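Local coordinates for glycosyltransferase Gtf1 (Streptococcus pneumoniae, PDB 4PQG), which belongs to the GT-B glycosyltransferases, enzymes built from two Rossmann-like domains, and carries an added extended beta-sheet domain, at residues E340-I343 / D344-V347; L374-I377 / I378-Q382; F440-D443 / G444-Y448; V457-Q460 / I461-A464. One frame throughout, in Å; residues are numbered along the deposited sequence.

Contact 1 of 4, residues E340-I343 / D344-V347; sequences EKHI and DWLV. With UDP (uridine-5'-diphosphate), chain C.
His342 and Trp345 form an offset stack at the start of helix 343-353. The imidazole lies over the six-membered ring of the indole, centroids 4.0 Å apart and planes only 10° from parallel, and His342 CB adds a CH-pi contact over the same ring, 3.9 Å from its centroid. Both side chains set CG beside the backbone N (chi1 -51° and -61°), and the two rings project together from the same side of the chain. A water at the imidazole edge lies 2.7 Å from His342 ND1 and donates to Asp344 OD1 at 2.8 Å, tying ring to carboxylate; the other ring nitrogen, NE2, is hydrogen-bonded to Thr410, so the imidazole is held in rotation from both nitrogens. His342 is the N-cap residue, and its carbonyl O takes a weak, bent bond from Trp345 N at 3.0 Å. Straighter is the helical bond from Val347 N to Ile343 O at 2.9 Å. Just ahead of the cap, the Lys341 chain bends at its CB-CG bond and brings NZ to UDP O1B at 2.8 Å, with a weaker bond to the bridging O3A; Glu412 forms a salt bridge with the same ammonium. Beyond this first shell, Ile343 and Val347 pack on helix 371-380 and strand 361-365, Leu346 reaches Phe362, and Trp345 meets helix 458-474.

Contact 2 of 4, residues L374-I377 / I378-Q382; sequences LREI and IANHQ
Ile377 and His381 meet at the C-terminal end of helix 371-380, the helix of a beta-alpha-beta unit between strands 361-365 and 387-391, where a Schellman motif closes the last turn. Gln382, with positive phi, is its C-prime residue: Gln382 N bonds to Ala379 O, and Ala383 N reaches back to Ile378 O. His381 sets CG beside its backbone N (chi1 -69°), and this rotation turns the imidazole back along the helix beside Ile377. Ile377 places CG2 anti to the backbone N, leaving that methyl 4.2 Å from His381 ND1, while the isoleucine as a whole faces helix 343-353. The next residue, Ile378, keeps CG1 near Leu374 O, 3.1 Å away, and turns its side chain onto Ile387 and Leu389 of strand 387-391; the two isoleucines thus serve a helix and a strand. On the exposed side Glu376 extends from CG, and its CG lies 3.8 Å from Asn380 ND2. These two side chains run alongside each other, carboxylate and amide planes 34° apart, without a polar bond between them. Main-chain bonds continue up to Asn380 N on Glu376 O. At the end, Ile377 O accepts from the side chain and, weakly, from the backbone of His381: the bond from His381 ND1 to Ile377 O is 3.1 Å long, with the oxygen 4° out of the ring plane.

Contact 3 of 4, residues F440-D443 / G444-Y448; sequences FIED and GQNGY
Asn446 swings its CG between its own backbone N and carbonyl carbon (chi1 76°), and a chi2 of -46° then turns the amide so that both of its ends meet the main chain of residues 440-442. ND2 donates to Phe440 O at 2.8 Å, the acceptor lying close to the amide plane, while OD1 accepts from Glu442 N at a modelled 2.5 Å, unusually short and doubtful as an exact value; both bonds lie in the plane of the accepting carbonyl. The amide therefore spans two peptide groups, and its flip is fixed by one donor and one acceptor. ND2 also makes a weak hydrogen bond to Ser485. Glu442 O accepts Gln445 N at 2.8 Å and Asn446 N at 3.1 Å, the first of these closing a type II beta turn over Glu442-Gln445. This turn joins helix 436-440 to strand 447-450, the edge strand of the six-stranded parallel sheet of this Rossmann-like domain, and Gly444 takes its third position with positive phi; Gly444 N bonds to Gly447 O. The Glu442 side chain crosses that of Asn446 at about a right angle and lays CB against Gln445 CB at 3.7 Å. Asp443 places CG anti to its backbone N (chi1 -174°), bringing OD1 to 3.2 Å from Tyr448 CA and to the edge of the tyrosine ring; the stronger partner of OD1 is the backbone N of Leu449. Ile441 touches the Tyr448 backbone through CG2, 3.9 Å from Tyr448 C, and packs on Leu428 of the neighbouring strand.

Contact 4 of 4, residues V457-Q460 / I461-A464; sequences VEDQ and IKQA
Val457 and Ile461 open the first turn of helix 458-474, where four successive i to i+4 bonds run from Ile461 N on Val457 O (3.0 Å) to Ala464 N on Gln460 O (2.9 Å). Val457, at the N-cap position, has no polar side-chain atom to cap the helix; its carbonyl accepts Ile461 N. Ile461 sets CG1 beside its backbone N (chi1 -69°), which carries CG1 to 3.4 Å and CD1 to 3.5 Å from Val457 O and leaves the branched chain facing helix 343-353. Asp459 and Lys462 run out alongside each other from the helix. The lysine is extended beyond CG from a chi1 of 98°, off the usual staggered values, and its CG passes 3.7 Å from Asp459 O. Its NZ reaches Asp459 OD1 at 3.3 Å, a salt bridge whose hydrogen bond is weak. Glu458, one residue before Asp459, keeps CG anti to the backbone N and sends its carboxylate to Lys348 of helix 343-353 in a salt bridge; Lys462 NZ, 5.2 Å from Glu458 OE1 and not in contact with it, may add a weak attraction. Asp459 and Glu458 put two negative groups in the first turn, where they would probably interact favourably with the helix dipole, while the long, weak Asp459-Lys462 pair on the surface implies only a modest electrostatic tie.

Overall arrangement
All four contacts belong to one of the two Rossmann-like domains of the GT-B fold, built on the parallel sheet of strands 330-334, 361-365, 387-391, 404-406, 428-431 and 447-450. Contact 1 is the hub: it touches contact 2, where Asp344 CB meets Ile377 CD1 at 3.5 Å, and contact 4, where Trp345 CZ3 meets Ile461 CD1 at 3.8 Å. Contacts 2 and 4 do not touch, their nearest atoms being about 6 Å apart. Contact 3 stands apart, its nearest atoms about 8 Å from contact 4 and 10 Å from contact 1. Contact 1 alone binds UDP directly; the side chains of Phe440 in contact 3 and Leu374 in contact 2 lie about 8 and 12 Å from it.

Contact 1 of 4, residues E340-I343 / D344-V347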
loop_
_atom_site.group_PDB
_atom_site.type_symbol
_atom_site.label_atom_id
_atom_site.label_comp_id
_atom_site.label_asym_id
_atom_site.label_seq_id
_atom_site.Cartn_x
_atom_site.Cartn_y
_atom_site.Cartn_z
ATOM N N GLU A 340 6.814 12.226 -7.265
ATOM C CA GLU A 340 7.799 12.346 -6.169
ATOM C C GLU A 340 8.979 11.352 -6.250
ATOM O O GLU A 340 9.985 11.509 -5.533
ATOM C CB GLU A 340 7.114 12.259 -4.784
ATOM C CG GLU A 340 6.578 10.859 -4.440
ATOM C CD GLU A 340 5.680 10.823 -3.204
ATOM O OE1 GLU A 340 5.600 11.835 -2.459
ATOM O OE2 GLU A 340 5.046 9.768 -2.966
ATOM N N LYS A 341 8.860 10.339 -7.110
ATOM C CA LYS A 341 9.958 9.376 -7.336
ATOM C C LYS A 341 10.873 9.804 -8.504
ATOM O O LYS A 341 11.973 9.279 -8.654
ATOM C CB LYS A 341 9.408 7.959 -7.605
ATOM C CG LYS A 341 8.523 7.379 -6.489
ATOM C CD LYS A 341 9.322 7.009 -5.224
ATOM C CE LYS A 341 8.401 6.535 -4.104
ATOM N NZ LYS A 341 9.102 5.764 -3.029
ATOM N N HIS A 342 10.393 10.742 -9.329
ATOM C CA HIS A 342 11.170 11.342 -10.430
ATOM C C HIS A 342 11.892 10.346 -11.282
ATOM O O HIS A 342 13.064 10.559 -11.643
ATOM C CB HIS A 342 12.185 12.356 -9.900
ATOM C CG HIS A 342 11.593 13.376 -8.974
ATOM N ND1 HIS A 342 10.958 14.482 -9.423
ATOM C CD2 HIS A 342 11.548 13.428 -7.585
ATOM C CE1 HIS A 342 10.533 15.210 -8.369
ATOM N NE2 HIS A 342 10.901 14.565 -7.243
ATOM N N ILE A 343 11.216 9.254 -11.627
ATOM C CA ILE A 343 11.836 8.220 -12.447
ATOM C C ILE A 343 12.262 8.794 -13.801
ATOM O O ILE A 343 13.226 8.306 -14.401
ATOM C CB ILE A 343 10.953 6.965 -12.569
ATOM C CG1 ILE A 343 10.744 6.333 -11.186
ATOM C CG2 ILE A 343 11.598 5.934 -13.484
ATOM C CD1 ILE A 343 9.672 5.269 -11.158
ATOM N N ASP A 344 11.587 9.858 -14.245
ATOM C CA ASP A 344 11.947 10.492 -15.520
ATOM C C ASP A 344 13.381 11.004 -15.531
ATOM O O ASP A 344 14.074 10.883 -16.540
ATOM C CB ASP A 344 10.951 11.580 -15.934
ATOM C CG ASP A 344 10.785 12.654 -14.880
ATOM O OD1 ASP A 344 10.533 12.286 -13.710
ATOM O OD2 ASP A 344 10.903 13.855 -15.224
ATOM N N TRP A 345 13.833 11.549 -14.403
ATOM C CA TRP A 345 15.234 11.924 -14.240
ATOM C C TRP A 345 16.155 10.750 -14.394
ATOM O O TRP A 345 17.206 10.874 -15.037
ATOM C CB TRP A 345 15.474 12.629 -12.907
ATOM C CG TRP A 345 14.706 13.920 -12.729
ATOM C CD1 TRP A 345 14.058 14.668 -13.704
ATOM C CD2 TRP A 345 14.516 14.682 -11.483
ATOM N NE1 TRP A 345 13.483 15.787 -13.162
ATOM C CE2 TRP A 345 13.714 15.859 -11.842
ATOM C CE3 TRP A 345 14.890 14.498 -10.157
ATOM C CZ2 TRP A 345 13.328 16.803 -10.901
ATOM C CZ3 TRP A 345 14.486 15.449 -9.209
ATOM C CH2 TRP A 345 13.727 16.581 -9.579
ATOM N N LEU A 346 15.784 9.592 -13.831
ATOM C CA LEU A 346 16.601 8.387 -13.983
ATOM C C LEU A 346 16.672 7.905 -15.427
ATOM O O LEU A 346 17.748 7.494 -15.900
ATOM C CB LEU A 346 16.091 7.233 -13.101
ATOM C CG LEU A 346 16.139 7.468 -11.590
ATOM C CD1 LEU A 346 15.585 6.240 -10.878
ATOM C CD2 LEU A 346 17.571 7.761 -11.150
ATOM N N VAL A 347 15.533 7.921 -16.116
ATOM C CA VAL A 347 15.499 7.479 -17.504
ATOM C C VAL A 347 16.454 8.338 -18.355
ATOM O O VAL A 347 17.304 7.793 -19.076
ATOM C CB VAL A 347 14.058 7.457 -18.090
ATOM C CG1 VAL A 347 14.078 7.215 -19.593
ATOM C CG2 VAL A 347 13.222 6.373 -17.418
HETATM N N1 UDP C . 6.754 -3.004 -4.774
HETATM C C2 UDP C . 6.407 -4.246 -5.349
HETATM N N3 UDP C . 6.484 -4.393 -6.663
HETATM C C4 UDP C . 6.873 -3.404 -7.481
HETATM C C5 UDP C . 7.218 -2.156 -6.953
HETATM C C6 UDP C . 7.152 -1.985 -5.565
HETATM O O2 UDP C . 6.041 -5.214 -4.636
HETATM O O4 UDP C . 6.921 -3.628 -8.711
HETATM C "C1'" UDP C . 6.698 -2.884 -3.309
HETATM C "C2'" UDP C . 8.123 -2.889 -2.764
HETATM O "O2'" UDP C . 8.660 -4.209 -2.545
HETATM C "C3'" UDP C . 8.038 -2.100 -1.469
HETATM C "C4'" UDP C . 6.826 -1.194 -1.671
HETATM O "O4'" UDP C . 6.170 -1.630 -2.873
HETATM O "O3'" UDP C . 7.795 -2.973 -0.359
HETATM C "C5'" UDP C . 7.209 0.274 -1.850
HETATM O "O5'" UDP C . 7.638 0.780 -0.598
HETATM P PA UDP C . 8.622 2.044 -0.497
HETATM O O1A UDP C . 8.869 2.346 0.957
HETATM O O2A UDP C . 9.806 1.741 -1.384
HETATM O O3A UDP C . 7.927 3.252 -1.309
HETATM P PB UDP C . 6.540 4.033 -1.067
HETATM O O1B UDP C . 6.894 5.481 -1.318
HETATM O O2B UDP C . 5.575 3.431 -2.076
HETATM O O3B UDP C . 6.170 3.803 0.386
HETATM O O HOH W 1 10.433 14.520 -12.107
#

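Contact 2 of 4, residues L374-I377 / I378-Q382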
loop_
_atom_site.group_PDB
_atom_site.type_symbol
_atom_site.label_atom_id
_atom_site.label_comp_id
_atom_site.label_asym_id
_atom_site.label_seq_id
_atom_site.Cartn_x
_atom_site.Cartn_y
_atom_site.Cartn_z
ATOM N N LEU A 374 6.945 8.292 -18.993
ATOM C CA LEU A 374 8.119 7.435 -19.099
ATOM C C LEU A 374 8.238 6.759 -20.482
ATOM O O LEU A 374 9.318 6.742 -21.071
ATOM C CB LEU A 374 8.153 6.408 -17.967
ATOM C CG LEU A 374 8.247 6.916 -16.523
ATOM C CD1 LEU A 374 8.365 5.719 -15.582
ATOM C CD2 LEU A 374 9.406 7.889 -16.313
ATOM N N ARG A 375 7.122 6.217 -20.974
ATOM C CA ARG A 375 7.026 5.675 -22.327
ATOM C C ARG A 375 7.367 6.713 -23.405
ATOM O O ARG A 375 8.009 6.389 -24.405
ATOM C CB ARG A 375 5.619 5.131 -22.576
ATOM C CG ARG A 375 5.347 3.814 -21.881
ATOM C CD ARG A 375 4.112 3.123 -22.429
ATOM N NE ARG A 375 2.881 3.692 -21.877
ATOM C CZ ARG A 375 2.241 3.234 -20.798
ATOM N NH1 ARG A 375 1.129 3.829 -20.395
ATOM N NH2 ARG A 375 2.700 2.178 -20.126
ATOM N N GLU A 376 6.923 7.948 -23.192
ATOM C CA GLU A 376 7.193 9.049 -24.102
ATOM C C GLU A 376 8.697 9.373 -24.193
ATOM O O GLU A 376 9.232 9.497 -25.297
ATOM C CB GLU A 376 6.363 10.268 -23.699
ATOM C CG GLU A 376 6.708 11.564 -24.408
ATOM C CD GLU A 376 6.009 12.756 -23.765
ATOM O OE1 GLU A 376 4.762 12.736 -23.677
ATOM O OE2 GLU A 376 6.707 13.706 -23.340
ATOM N N ILE A 377 9.363 9.490 -23.042
ATOM C CA ILE A 377 10.806 9.713 -22.989
ATOM C C ILE A 377 11.587 8.581 -23.680
ATOM O O ILE A 377 12.495 8.838 -24.484
ATOM C CB ILE A 377 11.313 9.904 -21.531
ATOM C CG1 ILE A 377 10.622 11.105 -20.885
ATOM C CG2 ILE A 377 12.828 10.093 -21.495
ATOM C CD1 ILE A 377 10.821 11.209 -19.390
ATOM N N ILE A 378 11.219 7.341 -23.370
ATOM C CA ILE A 378 11.845 6.167 -23.955
ATOM C C ILE A 378 11.661 6.146 -25.481
ATOM O O ILE A 378 12.634 5.931 -26.219
ATOM C CB ILE A 378 11.307 4.880 -23.295
ATOM C CG1 ILE A 378 11.689 4.861 -21.812
ATOM C CG2 ILE A 378 11.831 3.631 -23.991
ATOM C CD1 ILE A 378 10.898 3.854 -20.990
ATOM N N ALA A 379 10.433 6.387 -25.944
ATOM C CA ALA A 379 10.152 6.439 -27.381
ATOM C C ALA A 379 10.991 7.516 -28.064
ATOM O O ALA A 379 11.650 7.236 -29.067
ATOM C CB ALA A 379 8.674 6.680 -27.645
ATOM N N ASN A 380 10.964 8.730 -27.508
ATOM C CA ASN A 380 11.685 9.886 -28.051
ATOM C C ASN A 380 13.184 9.683 -28.227
ATOM O O ASN A 380 13.801 10.336 -29.082
ATOM C CB ASN A 380 11.452 11.138 -27.193
ATOM C CG ASN A 380 10.048 11.700 -27.344
ATOM O OD1 ASN A 380 9.307 11.307 -28.242
ATOM N ND2 ASN A 380 9.674 12.628 -26.453
ATOM N N HIS A 381 13.766 8.801 -27.412
ATOM C CA HIS A 381 15.196 8.508 -27.490
ATOM C C HIS A 381 15.494 7.148 -28.083
ATOM O O HIS A 381 16.641 6.704 -28.085
ATOM C CB HIS A 381 15.863 8.706 -26.122
ATOM C CG HIS A 381 15.921 10.160 -25.677
ATOM N ND1 HIS A 381 14.884 10.782 -25.068
ATOM C CD2 HIS A 381 16.930 11.112 -25.791
ATOM C CE1 HIS A 381 15.218 12.059 -24.807
ATOM N NE2 HIS A 381 16.468 12.259 -25.243
ATOM N N GLN A 382 14.459 6.491 -28.613
ATOM C CA GLN A 382 14.558 5.122 -29.146
ATOM C C GLN A 382 15.267 4.167 -28.176
ATOM O O GLN A 382 16.123 3.363 -28.563
ATOM C CB GLN A 382 15.201 5.111 -30.548
ATOM C CG GLN A 382 14.297 5.702 -31.629
ATOM C CD GLN A 382 15.038 6.107 -32.904
ATOM O OE1 GLN A 382 15.891 5.371 -33.423
ATOM N NE2 GLN A 382 14.688 7.275 -33.431
#

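Contact 3 of 4, residues F440-D443 / G444-Y448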
loop_
_atom_site.group_PDB
_atom_site.type_symbol
_atom_site.label_atom_id
_atom_site.label_comp_id
_atom_site.label_asym_id
_atom_site.label_seq_id
_atom_site.Cartn_x
_atom_site.Cartn_y
_atom_site.Cartn_z
ATOM N N PHE A 440 20.520 4.207 4.134
ATOM C CA PHE A 440 20.957 3.037 3.363
ATOM C C PHE A 440 22.175 3.213 2.449
ATOM O O PHE A 440 22.711 2.219 1.964
ATOM C CB PHE A 440 19.791 2.448 2.563
ATOM C CG PHE A 440 18.680 1.926 3.423
ATOM C CD1 PHE A 440 18.890 0.837 4.268
ATOM C CD2 PHE A 440 17.429 2.536 3.411
ATOM C CE1 PHE A 440 17.871 0.355 5.077
ATOM C CE2 PHE A 440 16.402 2.054 4.217
ATOM C CZ PHE A 440 16.623 0.961 5.050
ATOM N N ILE A 441 22.594 4.457 2.211
ATOM C CA ILE A 441 23.729 4.739 1.325
ATOM C C ILE A 441 24.878 5.362 2.119
ATOM O O ILE A 441 24.711 6.403 2.763
ATOM C CB ILE A 441 23.359 5.671 0.138
ATOM C CG1 ILE A 441 22.059 5.224 -0.537
ATOM C CG2 ILE A 441 24.495 5.728 -0.881
ATOM C CD1 ILE A 441 21.616 6.112 -1.691
ATOM N N GLU A 442 26.027 4.688 2.092
ATOM C CA GLU A 442 27.299 5.236 2.590
ATOM C C GLU A 442 28.073 5.726 1.383
ATOM O O GLU A 442 28.611 4.916 0.623
ATOM C CB GLU A 442 28.130 4.152 3.275
ATOM C CG GLU A 442 27.486 3.534 4.496
ATOM C CD GLU A 442 27.928 4.182 5.788
ATOM O OE1 GLU A 442 28.789 5.090 5.747
ATOM O OE2 GLU A 442 27.400 3.769 6.843
ATOM N N ASP A 443 28.121 7.043 1.196
ATOM C CA ASP A 443 28.694 7.594 -0.028
ATOM C C ASP A 443 30.093 7.049 -0.263
ATOM O O ASP A 443 30.954 7.146 0.609
ATOM C CB ASP A 443 28.733 9.123 0.008
ATOM C CG ASP A 443 29.182 9.718 -1.320
ATOM O OD1 ASP A 443 28.631 9.325 -2.368
ATOM O OD2 ASP A 443 30.103 10.568 -1.322
ATOM N N GLY A 444 30.295 6.462 -1.437
ATOM C CA GLY A 444 31.592 5.946 -1.830
ATOM C C GLY A 444 31.885 4.547 -1.323
ATOM O O GLY A 444 32.892 3.961 -1.713
ATOM N N GLN A 445 31.027 4.012 -0.450
ATOM C CA GLN A 445 31.242 2.679 0.131
ATOM C C GLN A 445 30.270 1.659 -0.442
ATOM O O GLN A 445 30.679 0.563 -0.830
ATOM C CB GLN A 445 31.121 2.700 1.665
ATOM C CG GLN A 445 32.114 3.604 2.403
ATOM C CD GLN A 445 33.571 3.187 2.232
ATOM O OE1 GLN A 445 33.882 2.024 1.949
ATOM N NE2 GLN A 445 34.477 4.148 2.397
ATOM N N ASN A 446 28.975 1.999 -0.481
ATOM C CA ASN A 446 28.013 1.097 -1.121
ATOM C C ASN A 446 27.250 1.757 -2.266
ATOM O O ASN A 446 26.185 1.295 -2.669
ATOM C CB ASN A 446 27.067 0.444 -0.084
ATOM C CG ASN A 446 25.995 1.392 0.413
ATOM O OD1 ASN A 446 26.276 2.547 0.757
ATOM N ND2 ASN A 446 24.747 0.907 0.463
ATOM N N GLY A 447 27.825 2.821 -2.809
ATOM C CA GLY A 447 27.176 3.568 -3.876
ATOM C C GLY A 447 27.521 5.027 -3.721
ATOM O O GLY A 447 28.610 5.371 -3.223
ATOM N N TYR A 448 26.594 5.885 -4.140
ATOM C CA TYR A 448 26.808 7.330 -4.115
ATOM C C TYR A 448 25.589 8.141 -3.689
ATOM O O TYR A 448 24.468 7.866 -4.107
ATOM C CB TYR A 448 27.216 7.826 -5.486
ATOM C CG TYR A 448 28.468 7.221 -6.055
ATOM C CD1 TYR A 448 29.723 7.465 -5.475
ATOM C CD2 TYR A 448 28.406 6.428 -7.199
ATOM C CE1 TYR A 448 30.876 6.910 -6.019
ATOM C CE2 TYR A 448 29.548 5.885 -7.751
ATOM C CZ TYR A 448 30.775 6.130 -7.162
ATOM O OH TYR A 448 31.894 5.568 -7.728
#

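Contact 4 of 4, residues V457-Q460 / I461-A464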
loop_
_atom_site.group_PDB
_atom_site.type_symbol
_atom_site.label_atom_id
_atom_site.label_comp_id
_atom_site.label_asym_id
_atom_site.label_seq_id
_atom_site.Cartn_x
_atom_site.Cartn_y
_atom_site.Cartn_z
ATOM N N VAL A 457 17.369 21.497 -11.362
ATOM C CA VAL A 457 17.671 21.672 -12.792
ATOM C C VAL A 457 17.858 20.302 -13.453
ATOM O O VAL A 457 18.803 19.577 -13.145
ATOM C CB VAL A 457 18.930 22.550 -13.025
ATOM C CG1 VAL A 457 19.144 22.808 -14.514
ATOM C CG2 VAL A 457 18.830 23.860 -12.251
ATOM N N GLU A 458 16.951 19.962 -14.361
ATOM C CA GLU A 458 16.940 18.656 -15.018
ATOM C C GLU A 458 18.253 18.284 -15.728
ATOM O O GLU A 458 18.757 17.173 -15.553
ATOM C CB GLU A 458 15.758 18.551 -15.978
ATOM C CG GLU A 458 15.547 17.153 -16.528
ATOM C CD GLU A 458 14.595 17.118 -17.708
ATOM O OE1 GLU A 458 14.972 17.592 -18.805
ATOM O OE2 GLU A 458 13.473 16.602 -17.545
ATOM N N ASP A 459 18.816 19.200 -16.509
ATOM C CA ASP A 459 20.111 18.936 -17.167
ATOM C C ASP A 459 21.247 18.571 -16.207
ATOM O O ASP A 459 22.025 17.662 -16.497
ATOM C CB ASP A 459 20.547 20.130 -18.014
ATOM C CG ASP A 459 19.644 20.367 -19.209
ATOM O OD1 ASP A 459 18.931 19.435 -19.651
ATOM O OD2 ASP A 459 19.661 21.503 -19.717
ATOM N N GLN A 460 21.351 19.299 -15.090
ATOM C CA GLN A 460 22.339 19.024 -14.036
ATOM C C GLN A 460 22.116 17.668 -13.388
ATOM O O GLN A 460 23.068 16.924 -13.141
ATOM C CB GLN A 460 22.269 20.075 -12.928
ATOM C CG GLN A 460 23.391 21.087 -12.940
ATOM C CD GLN A 460 23.240 22.071 -14.074
ATOM O OE1 GLN A 460 22.543 23.089 -13.944
ATOM N NE2 GLN A 460 23.889 21.774 -15.203
ATOM N N ILE A 461 20.854 17.366 -13.095
ATOM C CA ILE A 461 20.495 16.097 -12.460
ATOM C C ILE A 461 20.875 14.908 -13.336
ATOM O O ILE A 461 21.551 13.994 -12.870
ATOM C CB ILE A 461 18.999 16.044 -12.102
ATOM C CG1 ILE A 461 18.699 17.027 -10.961
ATOM C CG2 ILE A 461 18.575 14.616 -11.742
ATOM C CD1 ILE A 461 17.232 17.435 -10.899
ATOM N N LYS A 462 20.456 14.918 -14.597
ATOM C CA LYS A 462 20.739 13.796 -15.485
ATOM C C LYS A 462 22.244 13.612 -15.688
ATOM O O LYS A 462 22.729 12.482 -15.779
ATOM C CB LYS A 462 19.992 13.929 -16.819
ATOM C CG LYS A 462 20.786 14.486 -17.982
ATOM C CD LYS A 462 19.876 14.776 -19.162
ATOM C CE LYS A 462 20.591 15.658 -20.173
ATOM N NZ LYS A 462 19.610 16.450 -20.967
ATOM N N GLN A 463 22.968 14.730 -15.739
ATOM C CA GLN A 463 24.421 14.717 -15.892
ATOM C C GLN A 463 25.088 14.122 -14.655
ATOM O O GLN A 463 26.040 13.356 -14.775
ATOM C CB GLN A 463 24.938 16.133 -16.184
ATOM C CG GLN A 463 26.389 16.408 -15.821
ATOM C CD GLN A 463 26.786 17.862 -16.084
ATOM O OE1 GLN A 463 27.086 18.627 -15.153
ATOM N NE2 GLN A 463 26.760 18.259 -17.358
ATOM N N ALA A 464 24.570 14.454 -13.476
ATOM C CA ALA A 464 25.114 13.922 -12.228
ATOM C C ALA A 464 24.920 12.416 -12.126
ATOM O O ALA A 464 25.890 11.681 -11.929
ATOM C CB ALA A 464 24.528 14.642 -11.013
#